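Local coordinates for PKS (Streptomyces sp. CNQ431, PDB 5YDA), which transfers acyl building blocks as the broadly selective acyltransferase domain of the splenocin polyketide synthase, probably loading them onto an acyl carrier protein, at residues A113-G118 with P368-I373; V326-G331 with V353-G358; D357-L362 with R384-G389. All coordinates share one frame; numbering follows the deposited sequence.

Interaction 1: residues A113-G118 with P368-I373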
loop_
_atom_site.group_PDB
_atom_site.type_symbol
_atom_site.label_atom_id
_atom_site.label_comp_id
_atom_site.label_asym_id
_atom_site.label_seq_id
_atom_site.Cartn_x
_atom_site.Cartn_y
_atom_site.Cartn_z
ATOM N N ALA A 113 -0.771 10.852 -0.408
ATOM C CA ALA A 113 -0.435 10.022 0.743
ATOM C C ALA A 113 -0.214 8.579 0.302
ATOM O O ALA A 113 -0.930 8.069 -0.563
ATOM C CB ALA A 113 -1.537 10.086 1.811
ATOM N N PHE A 114 0.785 7.923 0.891
ATOM C CA PHE A 114 1.021 6.501 0.678
ATOM C C PHE A 114 0.409 5.722 1.834
ATOM O O PHE A 114 0.633 6.069 3.005
ATOM C CB PHE A 114 2.518 6.175 0.587
ATOM C CG PHE A 114 3.165 6.562 -0.712
ATOM C CD1 PHE A 114 2.430 7.130 -1.741
ATOM C CD2 PHE A 114 4.531 6.357 -0.900
ATOM C CE1 PHE A 114 3.048 7.487 -2.939
ATOM C CE2 PHE A 114 5.140 6.706 -2.082
ATOM C CZ PHE A 114 4.397 7.271 -3.105
ATOM N N LEU A 115 -0.340 4.664 1.510
ATOM C CA LEU A 115 -0.924 3.762 2.504
ATOM C C LEU A 115 -0.219 2.408 2.407
ATOM O O LEU A 115 -0.225 1.777 1.343
ATOM C CB LEU A 115 -2.433 3.603 2.287
ATOM C CG LEU A 115 -3.395 4.709 2.793
ATOM C CD1 LEU A 115 -2.949 6.122 2.410
ATOM C CD2 LEU A 115 -4.830 4.473 2.295
ATOM N N LEU A 116 0.357 1.953 3.523
ATOM C CA LEU A 116 1.234 0.782 3.544
ATOM C C LEU A 116 0.586 -0.368 4.305
ATOM O O LEU A 116 0.478 -0.293 5.539
ATOM C CB LEU A 116 2.575 1.137 4.188
ATOM C CG LEU A 116 3.618 2.063 3.542
ATOM C CD1 LEU A 116 3.951 1.695 2.075
ATOM C CD2 LEU A 116 3.273 3.514 3.702
ATOM N N PRO A 117 0.164 -1.447 3.644
ATOM C CA PRO A 117 -0.575 -2.506 4.348
ATOM C C PRO A 117 0.299 -3.309 5.295
ATOM O O PRO A 117 1.532 -3.295 5.235
ATOM C CB PRO A 117 -1.126 -3.390 3.217
ATOM C CG PRO A 117 -0.534 -2.883 1.960
ATOM C CD PRO A 117 -0.040 -1.493 2.189
ATOM N N GLY A 118 -0.370 -4.054 6.166
ATOM C CA GLY A 118 0.340 -4.774 7.202
ATOM C C GLY A 118 -0.073 -6.001 6.418
ATOM O O GLY A 118 -0.745 -5.878 5.390
ATOM N N PRO A 368 -5.666 14.343 0.878
ATOM C CA PRO A 368 -4.800 13.932 -0.227
ATOM C C PRO A 368 -5.392 12.780 -1.029
ATOM O O PRO A 368 -6.301 12.076 -0.585
ATOM C CB PRO A 368 -3.524 13.501 0.492
ATOM C CG PRO A 368 -4.045 12.894 1.768
ATOM C CD PRO A 368 -5.326 13.627 2.121
ATOM N N VAL A 369 -4.869 12.625 -2.251
ATOM C CA VAL A 369 -5.023 11.374 -2.978
ATOM C C VAL A 369 -4.443 10.245 -2.132
ATOM O O VAL A 369 -3.331 10.350 -1.597
ATOM C CB VAL A 369 -4.335 11.470 -4.352
ATOM C CG1 VAL A 369 -4.503 10.165 -5.137
ATOM C CG2 VAL A 369 -4.869 12.662 -5.170
ATOM N N LEU A 370 -5.199 9.164 -1.987
ATOM C CA LEU A 370 -4.777 8.026 -1.175
ATOM C C LEU A 370 -4.231 6.928 -2.090
ATOM O O LEU A 370 -4.972 6.360 -2.906
ATOM C CB LEU A 370 -5.938 7.507 -0.332
ATOM C CG LEU A 370 -6.617 8.538 0.556
ATOM C CD1 LEU A 370 -7.666 7.867 1.423
ATOM C CD2 LEU A 370 -5.586 9.246 1.414
ATOM N N VAL A 371 -2.943 6.629 -1.953
ATOM C CA VAL A 371 -2.245 5.708 -2.839
ATOM C C VAL A 371 -1.814 4.526 -1.993
ATOM O O VAL A 371 -0.940 4.658 -1.120
ATOM C CB VAL A 371 -1.039 6.362 -3.531
ATOM C CG1 VAL A 371 -0.399 5.396 -4.519
ATOM C CG2 VAL A 371 -1.452 7.646 -4.228
ATOM N N GLU A 372 -2.450 3.383 -2.220
ATOM C CA GLU A 372 -2.080 2.168 -1.512
ATOM C C GLU A 372 -0.831 1.585 -2.165
ATOM O O GLU A 372 -0.777 1.440 -3.392
ATOM C CB GLU A 372 -3.231 1.159 -1.538
ATOM C CG GLU A 372 -2.966 -0.082 -0.730
ATOM C CD GLU A 372 -4.228 -0.719 -0.145
ATOM O OE1 GLU A 372 -5.365 -0.317 -0.512
ATOM O OE2 GLU A 372 -4.070 -1.651 0.671
ATOM N N ILE A 373 0.169 1.267 -1.346
ATOM C CA ILE A 373 1.480 0.801 -1.790
ATOM C C ILE A 373 1.614 -0.644 -1.345
ATOM O O ILE A 373 1.907 -0.917 -0.177
ATOM C CB ILE A 373 2.615 1.646 -1.199
ATOM C CG1 ILE A 373 2.432 3.116 -1.561
ATOM C CG2 ILE A 373 4.005 1.100 -1.607
ATOM C CD1 ILE A 373 2.364 3.338 -3.023
#

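Interaction 2: residues V326-G331 with V353-G358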
loop_
_atom_site.group_PDB
_atom_site.type_symbol
_atom_site.label_atom_id
_atom_site.label_comp_id
_atom_site.label_asym_id
_atom_site.label_seq_id
_atom_site.Cartn_x
_atom_site.Cartn_y
_atom_site.Cartn_z
ATOM N N VAL A 326 1.396 9.480 10.191
ATOM C CA VAL A 326 0.583 9.259 11.383
ATOM C C VAL A 326 0.864 7.855 11.892
ATOM O O VAL A 326 1.033 6.920 11.094
ATOM C CB VAL A 326 -0.923 9.497 11.118
ATOM C CG1 VAL A 326 -1.164 10.097 9.751
ATOM C CG2 VAL A 326 -1.747 8.258 11.378
ATOM N N THR A 327 0.971 7.710 13.216
ATOM C CA THR A 327 1.265 6.416 13.821
ATOM C C THR A 327 -0.017 5.740 14.273
ATOM O O THR A 327 -0.996 6.397 14.631
ATOM C CB THR A 327 2.225 6.525 15.027
ATOM O OG1 THR A 327 1.865 7.670 15.819
ATOM N N ASN A 328 0.019 4.409 14.287
ATOM C CA ASN A 328 -1.097 3.639 14.791
ATOM C C ASN A 328 -1.284 3.823 16.297
ATOM O O ASN A 328 -2.356 3.488 16.817
ATOM C CB ASN A 328 -0.906 2.144 14.478
ATOM C CG ASN A 328 -0.622 1.860 13.009
ATOM O OD1 ASN A 328 0.077 0.889 12.704
ATOM N ND2 ASN A 328 -1.167 2.689 12.090
ATOM N N VAL A 329 -0.268 4.327 17.010
ATOM C CA VAL A 329 -0.375 4.433 18.466
ATOM C C VAL A 329 -1.475 5.416 18.860
ATOM O O VAL A 329 -2.355 5.101 19.669
ATOM C CB VAL A 329 0.973 4.835 19.087
ATOM C CG1 VAL A 329 0.822 4.940 20.607
ATOM C CG2 VAL A 329 2.063 3.827 18.732
ATOM N N THR A 330 -1.436 6.620 18.299
ATOM C CA THR A 330 -2.373 7.678 18.643
ATOM C C THR A 330 -3.434 7.902 17.588
ATOM O O THR A 330 -4.361 8.686 17.829
ATOM C CB THR A 330 -1.634 9.003 18.835
ATOM O OG1 THR A 330 -1.002 9.337 17.600
ATOM C CG2 THR A 330 -0.577 8.912 19.931
ATOM N N GLY A 331 -3.309 7.260 16.424
ATOM C CA GLY A 331 -4.153 7.608 15.300
ATOM C C GLY A 331 -3.983 9.042 14.874
ATOM O O GLY A 331 -4.932 9.651 14.365
ATOM N N VAL A 353 -3.861 -0.813 17.064
ATOM C CA VAL A 353 -3.663 -0.078 15.818
ATOM C C VAL A 353 -4.886 0.819 15.601
ATOM O O VAL A 353 -5.971 0.347 15.240
ATOM C CB VAL A 353 -3.440 -1.030 14.631
ATOM C CG1 VAL A 353 -3.297 -0.264 13.344
ATOM C CG2 VAL A 353 -2.189 -1.887 14.861
ATOM N N ARG A 354 -4.712 2.118 15.826
ATOM C CA ARG A 354 -5.766 3.096 15.568
ATOM C C ARG A 354 -5.728 3.551 14.103
ATOM O O ARG A 354 -5.515 4.721 13.780
ATOM C CB ARG A 354 -5.629 4.278 16.518
ATOM C CG ARG A 354 -5.622 3.898 18.003
ATOM C CD ARG A 354 -7.037 3.709 18.520
ATOM N NE ARG A 354 -7.078 2.994 19.798
ATOM C CZ ARG A 354 -8.194 2.536 20.362
ATOM N NH1 ARG A 354 -8.142 1.895 21.527
ATOM N NH2 ARG A 354 -9.362 2.724 19.757
ATOM N N PHE A 355 -5.975 2.608 13.194
ATOM C CA PHE A 355 -5.862 2.950 11.778
ATOM C C PHE A 355 -6.987 3.883 11.317
ATOM O O PHE A 355 -6.739 4.855 10.592
ATOM C CB PHE A 355 -5.846 1.690 10.918
ATOM C CG PHE A 355 -5.627 1.984 9.472
ATOM C CD1 PHE A 355 -4.351 2.221 8.991
ATOM C CD2 PHE A 355 -6.699 2.059 8.593
ATOM C CE1 PHE A 355 -4.147 2.507 7.669
ATOM C CE2 PHE A 355 -6.492 2.341 7.263
ATOM C CZ PHE A 355 -5.213 2.568 6.797
ATOM N N ALA A 356 -8.237 3.587 11.695
ATOM C CA ALA A 356 -9.364 4.407 11.249
ATOM C C ALA A 356 -9.197 5.862 11.682
ATOM O O ALA A 356 -9.411 6.788 10.887
ATOM C CB ALA A 356 -10.679 3.837 11.785
ATOM N N ASP A 357 -8.817 6.082 12.948
ATOM C CA ASP A 357 -8.508 7.434 13.398
ATOM C C ASP A 357 -7.346 8.024 12.607
ATOM O O ASP A 357 -7.372 9.206 12.233
ATOM C CB ASP A 357 -8.187 7.432 14.891
ATOM C CG ASP A 357 -9.380 7.056 15.736
ATOM O OD1 ASP A 357 -10.522 7.331 15.302
ATOM O OD2 ASP A 357 -9.182 6.472 16.823
ATOM N N GLY A 358 -6.309 7.221 12.355
ATOM C CA GLY A 358 -5.192 7.711 11.567
ATOM C C GLY A 358 -5.615 8.190 10.191
ATOM O O GLY A 358 -5.155 9.234 9.723
HETATM O O HOH W 1 -2.977 5.168 12.581
#

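Interaction 3: residues D357-L362 with R384-G389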
loop_
_atom_site.group_PDB
_atom_site.type_symbol
_atom_site.label_atom_id
_atom_site.label_comp_id
_atom_site.label_asym_id
_atom_site.label_seq_id
_atom_site.Cartn_x
_atom_site.Cartn_y
_atom_site.Cartn_z
ATOM N N ASP A 357 -8.817 6.082 12.948
ATOM C CA ASP A 357 -8.508 7.434 13.398
ATOM C C ASP A 357 -7.346 8.024 12.607
ATOM O O ASP A 357 -7.372 9.206 12.233
ATOM C CB ASP A 357 -8.187 7.432 14.891
ATOM C CG ASP A 357 -9.380 7.056 15.736
ATOM O OD1 ASP A 357 -10.522 7.331 15.302
ATOM O OD2 ASP A 357 -9.182 6.472 16.823
ATOM N N GLY A 358 -6.309 7.221 12.355
ATOM C CA GLY A 358 -5.192 7.711 11.567
ATOM C C GLY A 358 -5.615 8.190 10.191
ATOM O O GLY A 358 -5.155 9.234 9.723
ATOM N N ILE A 359 -6.504 7.435 9.526
ATOM C CA ILE A 359 -6.991 7.838 8.206
ATOM C C ILE A 359 -7.732 9.173 8.288
ATOM O O ILE A 359 -7.572 10.045 7.425
ATOM C CB ILE A 359 -7.883 6.733 7.608
ATOM C CG1 ILE A 359 -7.030 5.672 6.945
ATOM C CG2 ILE A 359 -8.770 7.302 6.554
ATOM C CD1 ILE A 359 -6.352 6.181 5.688
ATOM N N ALA A 360 -8.539 9.364 9.334
ATOM C CA ALA A 360 -9.271 10.623 9.469
ATOM C C ALA A 360 -8.331 11.802 9.721
ATOM O O ALA A 360 -8.533 12.892 9.173
ATOM C CB ALA A 360 -10.307 10.509 10.587
ATOM N N ALA A 361 -7.298 11.611 10.545
ATOM C CA ALA A 361 -6.336 12.690 10.760
ATOM C C ALA A 361 -5.588 13.022 9.476
ATOM O O ALA A 361 -5.368 14.198 9.161
ATOM C CB ALA A 361 -5.344 12.312 11.854
ATOM N N LEU A 362 -5.176 11.992 8.732
ATOM C CA LEU A 362 -4.504 12.208 7.459
ATOM C C LEU A 362 -5.378 13.021 6.522
ATOM O O LEU A 362 -4.919 13.984 5.901
ATOM C CB LEU A 362 -4.172 10.859 6.836
ATOM C CG LEU A 362 -3.260 10.780 5.634
ATOM C CD1 LEU A 362 -1.853 10.574 6.167
ATOM C CD2 LEU A 362 -3.669 9.610 4.769
ATOM N N ARG A 384 -12.159 4.207 2.417
ATOM C CA ARG A 384 -13.453 4.582 1.856
ATOM C C ARG A 384 -14.556 4.474 2.905
ATOM O O ARG A 384 -15.443 5.330 2.968
ATOM C CB ARG A 384 -13.777 3.714 0.636
ATOM C CG ARG A 384 -12.910 3.978 -0.591
ATOM C CD ARG A 384 -13.703 3.717 -1.845
ATOM N NE ARG A 384 -12.871 3.561 -3.041
ATOM C CZ ARG A 384 -12.328 2.412 -3.459
ATOM N NH1 ARG A 384 -11.608 2.425 -4.566
ATOM N NH2 ARG A 384 -12.497 1.252 -2.793
ATOM N N ALA A 385 -14.514 3.431 3.740
ATOM C CA ALA A 385 -15.514 3.286 4.795
ATOM C C ALA A 385 -15.422 4.426 5.802
ATOM O O ALA A 385 -16.443 5.006 6.187
ATOM C CB ALA A 385 -15.352 1.937 5.504
ATOM N N ARG A 386 -14.207 4.775 6.233
ATOM C CA ARG A 386 -14.066 5.820 7.241
ATOM C C ARG A 386 -14.346 7.209 6.674
ATOM O O ARG A 386 -14.812 8.088 7.404
ATOM C CB ARG A 386 -12.659 5.786 7.847
ATOM C CG ARG A 386 -12.425 6.843 8.929
ATOM C CD ARG A 386 -13.466 6.723 10.068
ATOM N NE ARG A 386 -13.177 7.650 11.160
ATOM C CZ ARG A 386 -13.492 8.947 11.144
ATOM N NH1 ARG A 386 -14.114 9.480 10.093
ATOM N NH2 ARG A 386 -13.181 9.724 12.178
ATOM N N LEU A 387 -14.053 7.434 5.396
ATOM C CA LEU A 387 -14.092 8.759 4.790
ATOM C C LEU A 387 -15.343 8.989 3.950
ATOM O O LEU A 387 -15.412 9.974 3.216
ATOM C CB LEU A 387 -12.851 8.977 3.924
ATOM C CG LEU A 387 -11.598 9.623 4.508
ATOM C CD1 LEU A 387 -11.592 9.583 6.008
ATOM C CD2 LEU A 387 -10.346 8.978 3.942
ATOM N N ASP A 388 -16.302 8.078 3.998
ATOM C CA ASP A 388 -17.614 8.272 3.383
ATOM C C ASP A 388 -18.280 9.518 3.980
ATOM O O ASP A 388 -18.206 9.707 5.196
ATOM C CB ASP A 388 -18.464 7.020 3.648
ATOM C CG ASP A 388 -19.760 7.006 2.875
ATOM O OD1 ASP A 388 -20.750 7.600 3.372
ATOM O OD2 ASP A 388 -19.783 6.370 1.788
ATOM N N GLY A 389 -18.866 10.415 3.194
ATOM C CA GLY A 389 -18.641 10.586 1.786
ATOM C C GLY A 389 -17.982 11.958 1.692
ATOM O O GLY A 389 -18.620 12.979 1.437
HETATM O O HOH W 2 -12.340 6.629 13.299
HETATM O O HOH W 3 -11.449 9.742 14.650
#

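Interaction 1: residues A113-G118 with P368-I373
Ile373, Leu115 and Ala113 bury the largest areas in this pairing of two parallel strands, 113-116 and 369-372, which lies near the centre of the chain. The backbone of Leu115 carries two bonds: its N donates to Val371 O at 2.7 Å, and its O accepts Ile373 N at 2.8 Å in a nearly straight bond (171°). Ala113, two residues earlier, repeats the pattern, with N to Val369 O (2.9 Å) and O receiving Val371 N (2.8 Å). Phe114 CA and Glu372 CA add CA-H...O contacts to Val371 O and Leu115 O. The pair belongs to the mixed central sheet of the acyltransferase α/β core, where the other edge of strand 112-116 bonds to strand 195-198. Side chains part to the two faces. On one, the Phe114 ring receives Ile373 from above: CD1 stands 4.0 Å from the ring centroid in a CH-pi contact, and CG1 is 3.6 Å from Phe114 CG. Leu116 CD1 closes on Ile373 CB at 3.5 Å, and helix 169-188 covers Ile373 through Leu182 and Leu186. On the other face, Ala113 CB meets Pro368 CG at 3.8 Å beneath Leu362, and Leu115 CD2 packs on Leu370 CB under helices 355-366 and 378-387. The extended Glu372 chain carries its buried carboxylate to Thr380 OG1 and Leu379 N.

Interaction 2: residues V326-G331 with V353-G358
The probable nucleophile elbow (GxSxG, Gly198 to Gly202) of this acyltransferase domain is flanked by Asn328 and Val353, which meet beside it where strand 325-327 runs out and helix 355-366 begins. The two side chains lie alongside each other, pointing the same way, with the amide carbon Asn328 CG 3.4 Å from Val353 CG1. Both ends of the amide are spoken for: OD1 accepts Ser200 N and His348 NE2, while ND2 gives to Gly198 O and to a water, which fixes which way round the group sits. Setting CG beside its backbone N (chi1 -53°) turns the amide toward the elbow. Arg354, the N-cap residue, sends its backbone N to Asn328 O at 2.9 Å (165°), in the carbonyl plane on a lone pair. The same water knits the two segments together, donating to Arg354 O at 2.8 Å and to Thr327 O at 3.1 Å and accepting from Asn328 ND2. Arg354 O also receives Gly358 N, the first turn of the helix. The backbones close up further along, Gly331 CA coming to 3.5 Å from Arg354 O. Gly358, lacking a side chain, leaves room for Val326 CG2 at 3.5 Å from its CA. Gly331, at positive phi (60°), turns its O toward the helix, where Gly358 CA makes a CA-H...O contact with it at 3.4 Å.

Interaction 3: residues D357-L362 with R384-G389
Helix-to-helix packing of modest extent joins Ile359 and Ala360 of helix 355-366 to Arg386 and Leu387 of helix 378-387, in the helical layer over one face of the central sheet of the α/β core. These two helices precede and follow strand 369-372 in the chain, and their inner side chains reach the sheet, Ile359 at Leu115 and Leu387 at Leu370. Toward the sheet the contact is apolar. Ile359 and Leu387 cross at about a right angle, and the CG2 branch of Ile359 fits against both methyls of the leucine, 3.5 Å from Leu387 CD2 and 3.7 Å from Leu387 CD1. Farther out, Arg386 lies over Ala360. Its CG is anti to the backbone N (chi1 -179°), and a bend at chi2 (56°) folds the chain so that the guanidinium lays a face on the methyl: Ala360 CB sits 3.4 Å above the plane, displaced toward the rim on the NH2 side. Asp357, one turn earlier on its helix, faces this cation without pairing directly, OD1 staying 4.7 Å from Arg386 NH2. The opposite charges may still attract through intervening solvent. Two waters at the guanidinium edge, in its plane, bridge the gap: both donate to Asp357 OD1, one accepting from Arg386 NE, the other, 2.7 Å from OD1, accepting from Arg386 NH2 at 3.0 Å.

In the fold
The centre of interaction 1 lies about 5 Å from the chain centre, those of interactions 2 and 3 about 16 Å; interaction 2 is nevertheless largely buried, interaction 3 only partly. The regular backbone bonding of interaction 1 gives way to a single direct bond plus a water in interaction 2, and to side-chain packing with waters bridging an aspartate and an arginine in interaction 3. Helix 355-366 ties them: its start serves interaction 2, its next turns interaction 3, with Asp357 and Gly358 common to both, and the chain then runs on into strand 369-372 of interaction 1. Leu362 touches Ala113 and Leu370, and Leu387 touches Leu370, so the helices of interaction 3 rest on the strands of interaction 1.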